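Local coordinates for protein peroxidase (Cellulomonas bogoriensis 69B4 = DSM 16987, PDB 6QZO) that binds heme b and probably acts as a DyP-type peroxidase, oxidising substrates at the expense of hydrogen peroxide, at residues 204-207 / 213-216; 328-333 / 337-342; 191-194 / 200-203. One frame throughout, in Å; residues are numbered along the deposited sequence.

Overall arrangement
All three contacts lie in the C-terminal DyP region, contact 2 on its ferredoxin-like sheet and contacts 1 and 3 in the preceding loop, and all touch the same heme. Contact 2 lies nearest the chain centre, about 10 Å from it, and joins strand 323-332 to the helices that follow, with aromatic packing against the porphyrin. Contacts 1 and 3, between strands 170-179 and 229-238, adjoin in sequence at residues 203 and 204 and bring backbone N-H groups to one heme propionate. Contact 1 is a small, buried leucine patch; contact 3 is largely buried but reaches the surface at Ser192, and is part polar. Two probable side-chain-to-carbonyl hydrogen bonds tie contacts 1 and 2 together.

Contact 1: 204-207 / 213-216; sequences ANLD and DLLW. With HEM (protoporphyrin IX containing Fe), chain I.
Leu206, Leu214 and Leu215 form a small apolar cluster inside the long heme-binding loop of the DyP peroxidase fold, between strands 170-179 and 229-238. Leu206 has the most surface buried and supplies one branch to both partners. Its CD2 lies 4.2 Å from Leu214 CB and 4.3 Å from Leu215 CB, so the methyl meets the roots of the two side chains rather than their branched ends. The torsion of Leu206 explains the reach: CG is anti to the backbone N (chi1 173°), which carries the isopropyl end across to the 3-10 turn at 213-214. That methyl also comes within 4.0 Å of Leu214 O, and the Leu214 side chain touches Arg301 and Thr304.

The patch is small, 118 Å² over both sides, and lies beside the heme site rather than in it. Asn205, between Ala204 and Leu206, is tied through ND2 to Arg307 O, on a strand that carries a heme-binding arginine. At the start of the segment, Ala204 N gives a nearly straight hydrogen bond of 3.0 Å to heme O2A (167° at the hydrogen), while Ala204 CB lies 3.4 Å from O2D of the other propionate.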
loop_
_atom_site.group_PDB
_atom_site.type_symbol
_atom_site.label_atom_id
_atom_site.label_comp_id
_atom_site.label_asym_id
_atom_site.label_seq_id
_atom_site.Cartn_x
_atom_site.Cartn_y
_atom_site.Cartn_z
ATOM N N ALA A 204 8.897 -7.774 -23.383
ATOM C CA ALA A 204 9.825 -8.827 -23.873
ATOM C C ALA A 204 10.267 -9.697 -22.693
ATOM O O ALA A 204 11.424 -9.581 -22.265
ATOM C CB ALA A 204 11.007 -8.195 -24.572
ATOM N N ASN A 205 9.346 -10.500 -22.163
ATOM C CA ASN A 205 9.575 -11.375 -20.980
ATOM C C ASN A 205 9.823 -12.808 -21.473
ATOM O O ASN A 205 9.454 -13.129 -22.624
ATOM C CB ASN A 205 8.402 -11.287 -19.996
ATOM C CG ASN A 205 8.810 -11.461 -18.548
ATOM O OD1 ASN A 205 9.919 -11.905 -18.253
ATOM N ND2 ASN A 205 7.928 -11.088 -17.636
ATOM N N LEU A 206 10.432 -13.633 -20.623
ATOM C CA LEU A 206 10.542 -15.100 -20.813
ATOM C C LEU A 206 9.128 -15.672 -20.926
ATOM O O LEU A 206 8.277 -15.318 -20.085
ATOM C CB LEU A 206 11.294 -15.701 -19.624
ATOM C CG LEU A 206 11.350 -17.224 -19.577
ATOM C CD1 LEU A 206 11.889 -17.774 -20.894
ATOM C CD2 LEU A 206 12.205 -17.706 -18.411
ATOM N N ASP A 207 8.879 -16.479 -21.956
ATOM C CA ASP A 207 7.637 -17.282 -22.098
ATOM C C ASP A 207 7.895 -18.682 -21.553
ATOM O O ASP A 207 8.510 -19.512 -22.218
ATOM C CB ASP A 207 7.157 -17.364 -23.548
ATOM C CG ASP A 207 5.784 -17.989 -23.687
ATOM O OD1 ASP A 207 5.294 -18.564 -22.694
ATOM O OD2 ASP A 207 5.209 -17.878 -24.780
ATOM N N ASP A 213 12.405 -24.884 -19.654
ATOM C CA ASP A 213 13.729 -25.347 -19.156
ATOM C C ASP A 213 14.566 -24.156 -18.661
ATOM O O ASP A 213 15.570 -24.406 -17.953
ATOM C CB ASP A 213 14.479 -26.140 -20.231
ATOM C CG ASP A 213 14.839 -25.312 -21.452
ATOM O OD1 ASP A 213 13.903 -24.815 -22.131
ATOM O OD2 ASP A 213 16.053 -25.147 -21.703
ATOM N N LEU A 214 14.198 -22.920 -19.026
ATOM C CA LEU A 214 14.930 -21.691 -18.616
ATOM C C LEU A 214 14.361 -21.117 -17.314
ATOM O O LEU A 214 14.962 -20.161 -16.796
ATOM C CB LEU A 214 14.857 -20.658 -19.746
ATOM C CG LEU A 214 15.493 -21.081 -21.068
ATOM C CD1 LEU A 214 15.454 -19.947 -22.088
ATOM C CD2 LEU A 214 16.928 -21.550 -20.861
ATOM N N LEU A 215 13.268 -21.680 -16.800
ATOM C CA LEU A 215 12.615 -21.248 -15.541
ATOM C C LEU A 215 12.722 -22.348 -14.485
ATOM O O LEU A 215 13.136 -22.058 -13.338
ATOM C CB LEU A 215 11.145 -20.939 -15.849
ATOM C CG LEU A 215 10.276 -20.596 -14.640
ATOM C CD1 LEU A 215 10.825 -19.365 -13.951
ATOM C CD2 LEU A 215 8.827 -20.399 -15.050
ATOM N N TRP A 216 12.319 -23.558 -14.863
ATOM C CA TRP A 216 12.077 -24.707 -13.952
ATOM C C TRP A 216 13.300 -25.633 -13.939
ATOM O O TRP A 216 13.784 -25.987 -15.031
ATOM C CB TRP A 216 10.828 -25.462 -14.404
ATOM C CG TRP A 216 9.548 -24.677 -14.406
ATOM C CD1 TRP A 216 8.667 -24.578 -15.444
ATOM C CD2 TRP A 216 8.961 -23.943 -13.312
ATOM N NE1 TRP A 216 7.578 -23.837 -15.075
ATOM C CE2 TRP A 216 7.728 -23.437 -13.774
ATOM C CE3 TRP A 216 9.341 -23.673 -11.993
ATOM C CZ2 TRP A 216 6.888 -22.663 -12.967
ATOM C CZ3 TRP A 216 8.509 -22.920 -11.191
ATOM C CH2 TRP A 216 7.303 -22.412 -11.677
HETATM C CHA HEM I . 13.097 -4.369 -20.284
HETATM C CHB HEM I . 12.465 -0.847 -17.066
HETATM C CHC HEM I . 15.875 -2.812 -14.265
HETATM C CHD HEM I . 16.214 -6.554 -17.284
HETATM C C1A HEM I . 12.663 -3.233 -19.658
HETATM C C2A HEM I . 11.770 -2.285 -20.238
HETATM C C3A HEM I . 11.609 -1.288 -19.331
HETATM C C4A HEM I . 12.366 -1.632 -18.191
HETATM C CMA HEM I . 10.764 -0.037 -19.478
HETATM C CAA HEM I . 11.161 -2.332 -21.628
HETATM C CBA HEM I . 9.825 -3.071 -21.691
HETATM C CGA HEM I . 10.061 -4.537 -21.528
HETATM O O1A HEM I . 9.986 -5.007 -20.358
HETATM O O2A HEM I . 10.337 -5.247 -22.535
HETATM C C1B HEM I . 13.360 -1.099 -16.034
HETATM C C2B HEM I . 13.479 -0.230 -14.916
HETATM C C3B HEM I . 14.451 -0.772 -14.110
HETATM C C4B HEM I . 14.900 -1.987 -14.803
HETATM C CMB HEM I . 12.664 1.037 -14.671
HETATM C CAB HEM I . 14.947 -0.356 -12.784
HETATM C CBB HEM I . 14.341 0.549 -12.015
HETATM C C1C HEM I . 16.266 -4.007 -14.822
HETATM C C2C HEM I . 17.230 -4.847 -14.267
HETATM C C3C HEM I . 17.365 -5.932 -15.101
HETATM C C4C HEM I . 16.437 -5.735 -16.200
HETATM C CMC HEM I . 18.025 -4.665 -13.003
HETATM C CAC HEM I . 18.348 -6.965 -14.681
HETATM C CBC HEM I . 18.620 -8.071 -15.318
HETATM C C1D HEM I . 15.368 -6.232 -18.364
HETATM C C2D HEM I . 15.191 -7.129 -19.521
HETATM C C3D HEM I . 14.342 -6.516 -20.365
HETATM C C4D HEM I . 13.997 -5.247 -19.701
HETATM C CMD HEM I . 15.835 -8.476 -19.806
HETATM C CAD HEM I . 13.851 -7.049 -21.716
HETATM C CBD HEM I . 14.794 -6.604 -22.853
HETATM C CGD HEM I . 14.440 -7.119 -24.244
HETATM O O1D HEM I . 14.738 -8.283 -24.587
HETATM O O2D HEM I . 13.872 -6.378 -25.096
HETATM N NA HEM I . 13.016 -2.819 -18.407
HETATM N NB HEM I . 14.218 -2.115 -15.930
HETATM N NC HEM I . 15.795 -4.534 -15.988
HETATM N ND HEM I . 14.629 -5.125 -18.529
HETATM FE FE HEM I . 14.458 -3.664 -17.341
#

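Contact 2: 328-333 / 337-342; sequences FVTYQR and AQFTPV. With HEM (protoporphyrin IX containing Fe), chain I.
Phe328 and Phe339 make the aromatic part of this contact, meeting rim to rim: Phe328 CE2 is 3.9 Å from Phe339 CE1, each ring lying at the other's edge. Both also meet the heme. Phe328 lays an offset face over pyrrole C, its CE2 coming to 3.2 Å from heme C3C, while Thr330 CG2 touches the opposite face near its rim, so the ring is held between strand neighbour and cofactor. With CG anti to the backbone N (chi1 -164°), the ring hangs from the strand over the porphyrin. Phe339 CE1 packs on the vinyl carbon CBC at 3.5 Å, and Val342 CG1 reaches the same heme CBC at 3.4 Å.

Polar groups line the next part of the strand. Thr330 OG1 donates a 2.8 Å hydrogen bond to Gln332 OE1, directed at a lone pair in the carbonyl plane (C=O...donor angle 124°). This links two residues on one face of the strand, and Thr330 OG1 also lies obliquely to the Phe339 ring, 3.7 Å from its CD1. The Gln332 chain bends at chi2, which brings OE1 back toward Thr330 and to 4.0 Å from Phe339 CB.

At the far end Gln338 supplies an amide. Its OE1 accepts from Asp334 N and stands over the Arg333 guanidinium, whose plane is only 18° from that of the amide. NE2 bonds to Leu214 O and Arg333 NE to Asp213 O, so both side chains are held by the 3-10 turn at 213-214, and Gln338 also by Glu302 O. A strand of the antiparallel sheet thus leads into helices that together wall one face and a vinyl edge of the heme pocket of a DyP-type peroxidase.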
loop_
_atom_site.group_PDB
_atom_site.type_symbol
_atom_site.label_atom_id
_atom_site.label_comp_id
_atom_site.label_asym_id
_atom_site.label_seq_id
_atom_site.Cartn_x
_atom_site.Cartn_y
_atom_site.Cartn_z
ATOM N N PHE A 328 12.011 -5.393 -8.178
ATOM C CA PHE A 328 12.453 -6.210 -9.332
ATOM C C PHE A 328 12.631 -7.646 -8.850
ATOM O O PHE A 328 13.692 -7.962 -8.261
ATOM C CB PHE A 328 13.726 -5.627 -9.929
ATOM C CG PHE A 328 14.009 -6.150 -11.303
ATOM C CD1 PHE A 328 13.065 -6.031 -12.307
ATOM C CD2 PHE A 328 15.211 -6.755 -11.592
ATOM C CE1 PHE A 328 13.326 -6.479 -13.581
ATOM C CE2 PHE A 328 15.465 -7.241 -12.862
ATOM C CZ PHE A 328 14.524 -7.103 -13.847
ATOM N N VAL A 329 11.606 -8.468 -9.063
ATOM C CA VAL A 329 11.593 -9.917 -8.706
ATOM C C VAL A 329 11.766 -10.694 -10.008
ATOM O O VAL A 329 10.975 -10.450 -10.933
ATOM C CB VAL A 329 10.275 -10.296 -8.005
ATOM C CG1 VAL A 329 10.267 -11.757 -7.562
ATOM C CG2 VAL A 329 9.977 -9.384 -6.822
ATOM N N THR A 330 12.777 -11.564 -10.103
ATOM C CA THR A 330 12.998 -12.444 -11.288
ATOM C C THR A 330 13.082 -13.907 -10.840
ATOM O O THR A 330 13.550 -14.163 -9.728
ATOM C CB THR A 330 14.240 -12.046 -12.090
ATOM O OG1 THR A 330 15.391 -12.443 -11.344
ATOM C CG2 THR A 330 14.313 -10.562 -12.389
ATOM N N TYR A 331 12.615 -14.806 -11.699
ATOM C CA TYR A 331 12.682 -16.278 -11.539
ATOM C C TYR A 331 13.402 -16.888 -12.747
ATOM O O TYR A 331 13.115 -16.491 -13.885
ATOM C CB TYR A 331 11.286 -16.871 -11.402
ATOM C CG TYR A 331 10.556 -16.442 -10.159
ATOM C CD1 TYR A 331 10.816 -17.041 -8.939
ATOM C CD2 TYR A 331 9.585 -15.458 -10.209
ATOM C CE1 TYR A 331 10.153 -16.655 -7.792
ATOM C CE2 TYR A 331 8.921 -15.052 -9.072
ATOM C CZ TYR A 331 9.204 -15.655 -7.857
ATOM O OH TYR A 331 8.514 -15.293 -6.733
ATOM N N GLN A 332 14.312 -17.826 -12.484
ATOM C CA GLN A 332 15.153 -18.496 -13.516
ATOM C C GLN A 332 15.695 -19.814 -12.944
ATOM O O GLN A 332 15.783 -19.925 -11.700
ATOM C CB GLN A 332 16.263 -17.539 -13.960
ATOM C CG GLN A 332 17.136 -17.018 -12.827
ATOM C CD GLN A 332 16.512 -15.870 -12.068
ATOM O OE1 GLN A 332 16.102 -14.863 -12.645
ATOM N NE2 GLN A 332 16.452 -16.007 -10.758
ATOM N N ARG A 333 16.048 -20.780 -13.800
ATOM C CA ARG A 333 16.609 -22.088 -13.357
ATOM C C ARG A 333 17.891 -21.832 -12.548
ATOM O O ARG A 333 18.015 -22.422 -11.473
ATOM C CB ARG A 333 16.882 -23.017 -14.547
ATOM C CG ARG A 333 17.299 -24.432 -14.155
ATOM C CD ARG A 333 17.742 -25.317 -15.319
ATOM N NE ARG A 333 18.008 -24.689 -16.614
ATOM C CZ ARG A 333 19.182 -24.193 -17.027
ATOM N NH1 ARG A 333 20.259 -24.247 -16.257
ATOM N NH2 ARG A 333 19.274 -23.654 -18.227
ATOM N N ALA A 337 24.036 -18.403 -14.355
ATOM C CA ALA A 337 24.055 -18.664 -15.812
ATOM C C ALA A 337 23.118 -17.699 -16.561
ATOM O O ALA A 337 23.379 -17.437 -17.756
ATOM C CB ALA A 337 23.671 -20.099 -16.072
ATOM N N GLN A 338 22.067 -17.193 -15.910
ATOM C CA GLN A 338 20.898 -16.563 -16.587
ATOM C C GLN A 338 20.779 -15.083 -16.197
ATOM O O GLN A 338 20.801 -14.234 -17.118
ATOM C CB GLN A 338 19.632 -17.364 -16.265
ATOM C CG GLN A 338 19.721 -18.825 -16.706
ATOM C CD GLN A 338 18.395 -19.531 -16.602
ATOM O OE1 GLN A 338 18.193 -20.380 -15.734
ATOM N NE2 GLN A 338 17.466 -19.156 -17.472
ATOM N N PHE A 339 20.683 -14.769 -14.904
ATOM C CA PHE A 339 20.460 -13.379 -14.420
ATOM C C PHE A 339 21.778 -12.598 -14.404
ATOM O O PHE A 339 21.875 -11.537 -15.060
ATOM C CB PHE A 339 19.787 -13.353 -13.045
ATOM C CG PHE A 339 19.598 -11.954 -12.509
ATOM C CD1 PHE A 339 18.499 -11.195 -12.870
ATOM C CD2 PHE A 339 20.546 -11.389 -11.667
ATOM C CE1 PHE A 339 18.336 -9.908 -12.382
ATOM C CE2 PHE A 339 20.386 -10.087 -11.198
ATOM C CZ PHE A 339 19.275 -9.352 -11.549
ATOM N N THR A 340 22.761 -13.106 -13.673
ATOM C CA THR A 340 24.016 -12.386 -13.326
ATOM C C THR A 340 24.746 -11.875 -14.566
ATOM O O THR A 340 25.297 -10.779 -14.530
ATOM C CB THR A 340 24.904 -13.274 -12.459
ATOM O OG1 THR A 340 24.078 -13.571 -11.336
ATOM C CG2 THR A 340 26.195 -12.615 -12.044
ATOM N N PRO A 341 24.842 -12.641 -15.672
ATOM C CA PRO A 341 25.467 -12.136 -16.893
ATOM C C PRO A 341 24.742 -10.913 -17.475
ATOM O O PRO A 341 25.404 -10.056 -18.048
ATOM C CB PRO A 341 25.393 -13.326 -17.867
ATOM C CG PRO A 341 25.293 -14.533 -16.951
ATOM C CD PRO A 341 24.429 -14.049 -15.805
ATOM N N VAL A 342 23.413 -10.846 -17.317
ATOM C CA VAL A 342 22.606 -9.677 -17.789
ATOM C C VAL A 342 22.882 -8.498 -16.849
ATOM O O VAL A 342 23.255 -7.415 -17.350
ATOM C CB VAL A 342 21.106 -9.992 -17.894
ATOM C CG1 VAL A 342 20.304 -8.745 -18.221
ATOM C CG2 VAL A 342 20.830 -11.090 -18.911
HETATM C CHA HEM I . 13.097 -4.369 -20.284
HETATM C CHB HEM I . 12.465 -0.847 -17.066
HETATM C CHC HEM I . 15.875 -2.812 -14.265
HETATM C CHD HEM I . 16.214 -6.554 -17.284
HETATM C C1A HEM I . 12.663 -3.233 -19.658
HETATM C C2A HEM I . 11.770 -2.285 -20.238
HETATM C C3A HEM I . 11.609 -1.288 -19.331
HETATM C C4A HEM I . 12.366 -1.632 -18.191
HETATM C CMA HEM I . 10.764 -0.037 -19.478
HETATM C CAA HEM I . 11.161 -2.332 -21.628
HETATM C CBA HEM I . 9.825 -3.071 -21.691
HETATM C CGA HEM I . 10.061 -4.537 -21.528
HETATM O O1A HEM I . 9.986 -5.007 -20.358
HETATM O O2A HEM I . 10.337 -5.247 -22.535
HETATM C C1B HEM I . 13.360 -1.099 -16.034
HETATM C C2B HEM I . 13.479 -0.230 -14.916
HETATM C C3B HEM I . 14.451 -0.772 -14.110
HETATM C C4B HEM I . 14.900 -1.987 -14.803
HETATM C CMB HEM I . 12.664 1.037 -14.671
HETATM C CAB HEM I . 14.947 -0.356 -12.784
HETATM C CBB HEM I . 14.341 0.549 -12.015
HETATM C C1C HEM I . 16.266 -4.007 -14.822
HETATM C C2C HEM I . 17.230 -4.847 -14.267
HETATM C C3C HEM I . 17.365 -5.932 -15.101
HETATM C C4C HEM I . 16.437 -5.735 -16.200
HETATM C CMC HEM I . 18.025 -4.665 -13.003
HETATM C CAC HEM I . 18.348 -6.965 -14.681
HETATM C CBC HEM I . 18.620 -8.071 -15.318
HETATM C C1D HEM I . 15.368 -6.232 -18.364
HETATM C C2D HEM I . 15.191 -7.129 -19.521
HETATM C C3D HEM I . 14.342 -6.516 -20.365
HETATM C C4D HEM I . 13.997 -5.247 -19.701
HETATM C CMD HEM I . 15.835 -8.476 -19.806
HETATM C CAD HEM I . 13.851 -7.049 -21.716
HETATM C CBD HEM I . 14.794 -6.604 -22.853
HETATM C CGD HEM I . 14.440 -7.119 -24.244
HETATM O O1D HEM I . 14.738 -8.283 -24.587
HETATM O O2D HEM I . 13.872 -6.378 -25.096
HETATM N NA HEM I . 13.016 -2.819 -18.407
HETATM N NB HEM I . 14.218 -2.115 -15.930
HETATM N NC HEM I . 15.795 -4.534 -15.988
HETATM N ND HEM I . 14.629 -5.125 -18.529
HETATM FE FE HEM I . 14.458 -3.664 -17.341
#

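Contact 3: 191-194 / 200-203; sequences TSMR and VEGT. With HEM (protoporphyrin IX containing Fe), chain I.
Thr191 opens the first segment with a light apolar touch, its CB 4.1 Å from Val200 CG1. Ser192 follows, its side chain at the surface and turned to the second segment near Val200 CG1 and the Glu201 carbonyl; the model is too tight there for a bond to be assigned.

Met193 carries the main backbone link. Glu201 N donates a nearly straight hydrogen bond to Met193 O at 2.8 Å. Val200 CA adds a CA-H...O contact of 3.3 Å to that same Met193 O, so the oxygen faces two donors of unequal strength. The Met193 side chain runs alongside that of Glu201, pointing the same way, and bends at its end to bring CE to 3.9 Å from Glu201 CG.

Arg194 forms a single beta bridge with Val200. Though CB leaves the backbone directed away from the other segment, the chain bends at chi2 (-81°) and returns its guanidinium to Val200: CG2 sits over the centre of one face, 3.5 Å from Arg194 CZ. NH1 is bonded to Gly198 O and Leu259 O, which helps to hold the plane against which the methyl rests.

Beyond the bridge the second segment lies by the propionate, with Glu201 OE1 over the porphyrin face near the CHB meso carbon, 3.2 Å from it. Gly202, whose phi of 118° is disfavoured for residues with a side chain, gives its N-H to heme O1A at 2.9 Å. The Gly202 N-H and Arg307, both hydrogen-bonded to the heme, probably offset propionate charge; Arg307 also pairs with the Glu201 carboxylate, through a salt bridge to OE2.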
loop_
_atom_site.group_PDB
_atom_site.type_symbol
_atom_site.label_atom_id
_atom_site.label_comp_id
_atom_site.label_asym_id
_atom_site.label_seq_id
_atom_site.Cartn_x
_atom_site.Cartn_y
_atom_site.Cartn_z
ATOM N N THR A 191 -1.983 -2.218 -22.138
ATOM C CA THR A 191 -0.515 -2.475 -22.000
ATOM C C THR A 191 -0.273 -3.337 -20.744
ATOM O O THR A 191 -1.223 -3.499 -19.942
ATOM C CB THR A 191 0.307 -1.174 -22.019
ATOM O OG1 THR A 191 -0.041 -0.364 -20.892
ATOM C CG2 THR A 191 0.146 -0.383 -23.305
ATOM N N SER A 192 0.950 -3.863 -20.579
ATOM C CA SER A 192 1.284 -4.980 -19.646
ATOM C C SER A 192 1.323 -4.506 -18.183
ATOM O O SER A 192 0.545 -5.052 -17.357
ATOM C CB SER A 192 2.579 -5.651 -20.034
ATOM O OG SER A 192 3.686 -4.877 -19.611
ATOM N N MET A 193 2.184 -3.536 -17.876
ATOM C CA MET A 193 2.291 -2.861 -16.553
ATOM C C MET A 193 2.954 -1.502 -16.770
ATOM O O MET A 193 3.874 -1.411 -17.616
ATOM C CB MET A 193 3.134 -3.672 -15.561
ATOM C CG MET A 193 3.176 -3.084 -14.155
ATOM S SD MET A 193 4.616 -3.651 -13.180
ATOM C CE MET A 193 5.675 -2.203 -13.307
ATOM N N ARG A 194 2.494 -0.494 -16.026
ATOM C CA ARG A 194 3.084 0.865 -15.991
ATOM C C ARG A 194 3.879 0.983 -14.708
ATOM O O ARG A 194 3.324 0.627 -13.675
ATOM C CB ARG A 194 2.001 1.944 -16.047
ATOM C CG ARG A 194 1.387 2.118 -17.426
ATOM C CD ARG A 194 2.263 2.974 -18.308
ATOM N NE ARG A 194 1.722 3.106 -19.656
ATOM C CZ ARG A 194 2.333 3.740 -20.640
ATOM N NH1 ARG A 194 3.510 4.309 -20.437
ATOM N NH2 ARG A 194 1.773 3.797 -21.836
ATOM N N VAL A 200 6.084 1.415 -19.865
ATOM C CA VAL A 200 5.509 0.046 -20.025
ATOM C C VAL A 200 6.621 -0.938 -19.671
ATOM O O VAL A 200 7.725 -0.766 -20.219
ATOM C CB VAL A 200 4.974 -0.180 -21.451
ATOM C CG1 VAL A 200 4.351 -1.556 -21.622
ATOM C CG2 VAL A 200 3.972 0.895 -21.840
ATOM N N GLU A 201 6.349 -1.875 -18.759
ATOM C CA GLU A 201 7.307 -2.894 -18.252
ATOM C C GLU A 201 6.654 -4.270 -18.469
ATOM O O GLU A 201 5.447 -4.414 -18.123
ATOM C CB GLU A 201 7.654 -2.571 -16.791
ATOM C CG GLU A 201 8.139 -3.754 -15.951
ATOM C CD GLU A 201 9.643 -3.958 -15.821
ATOM O OE1 GLU A 201 10.379 -2.944 -15.866
ATOM O OE2 GLU A 201 10.074 -5.143 -15.635
ATOM N N GLY A 202 7.392 -5.222 -19.061
ATOM C CA GLY A 202 7.006 -6.647 -19.113
ATOM C C GLY A 202 6.795 -7.173 -20.519
ATOM O O GLY A 202 6.444 -8.353 -20.669
ATOM N N THR A 203 7.053 -6.345 -21.526
ATOM C CA THR A 203 6.763 -6.625 -22.956
ATOM C C THR A 203 7.564 -7.838 -23.444
ATOM O O THR A 203 6.941 -8.790 -23.928
ATOM C CB THR A 203 7.064 -5.378 -23.787
ATOM O OG1 THR A 203 6.261 -4.324 -23.244
ATOM C CG2 THR A 203 6.785 -5.576 -25.254
HETATM C CHA HEM I . 13.097 -4.369 -20.284
HETATM C CHB HEM I . 12.465 -0.847 -17.066
HETATM C CHC HEM I . 15.875 -2.812 -14.265
HETATM C CHD HEM I . 16.214 -6.554 -17.284
HETATM C C1A HEM I . 12.663 -3.233 -19.658
HETATM C C2A HEM I . 11.770 -2.285 -20.238
HETATM C C3A HEM I . 11.609 -1.288 -19.331
HETATM C C4A HEM I . 12.366 -1.632 -18.191
HETATM C CMA HEM I . 10.764 -0.037 -19.478
HETATM C CAA HEM I . 11.161 -2.332 -21.628
HETATM C CBA HEM I . 9.825 -3.071 -21.691
HETATM C CGA HEM I . 10.061 -4.537 -21.528
HETATM O O1A HEM I . 9.986 -5.007 -20.358
HETATM O O2A HEM I . 10.337 -5.247 -22.535
HETATM C C1B HEM I . 13.360 -1.099 -16.034
HETATM C C2B HEM I . 13.479 -0.230 -14.916
HETATM C C3B HEM I . 14.451 -0.772 -14.110
HETATM C C4B HEM I . 14.900 -1.987 -14.803
HETATM C CMB HEM I . 12.664 1.037 -14.671
HETATM C CAB HEM I . 14.947 -0.356 -12.784
HETATM C CBB HEM I . 14.341 0.549 -12.015
HETATM C C1C HEM I . 16.266 -4.007 -14.822
HETATM C C2C HEM I . 17.230 -4.847 -14.267
HETATM C C3C HEM I . 17.365 -5.932 -15.101
HETATM C C4C HEM I . 16.437 -5.735 -16.200
HETATM C CMC HEM I . 18.025 -4.665 -13.003
HETATM C CAC HEM I . 18.348 -6.965 -14.681
HETATM C CBC HEM I . 18.620 -8.071 -15.318
HETATM C C1D HEM I . 15.368 -6.232 -18.364
HETATM C C2D HEM I . 15.191 -7.129 -19.521
HETATM C C3D HEM I . 14.342 -6.516 -20.365
HETATM C C4D HEM I . 13.997 -5.247 -19.701
HETATM C CMD HEM I . 15.835 -8.476 -19.806
HETATM C CAD HEM I . 13.851 -7.049 -21.716
HETATM C CBD HEM I . 14.794 -6.604 -22.853
HETATM C CGD HEM I . 14.440 -7.119 -24.244
HETATM O O1D HEM I . 14.738 -8.283 -24.587
HETATM O O2D HEM I . 13.872 -6.378 -25.096
HETATM N NA HEM I . 13.016 -2.819 -18.407
HETATM N NB HEM I . 14.218 -2.115 -15.930
HETATM N NC HEM I . 15.795 -4.534 -15.988
HETATM N ND HEM I . 14.629 -5.125 -18.529
HETATM FE FE HEM I . 14.458 -3.664 -17.341
#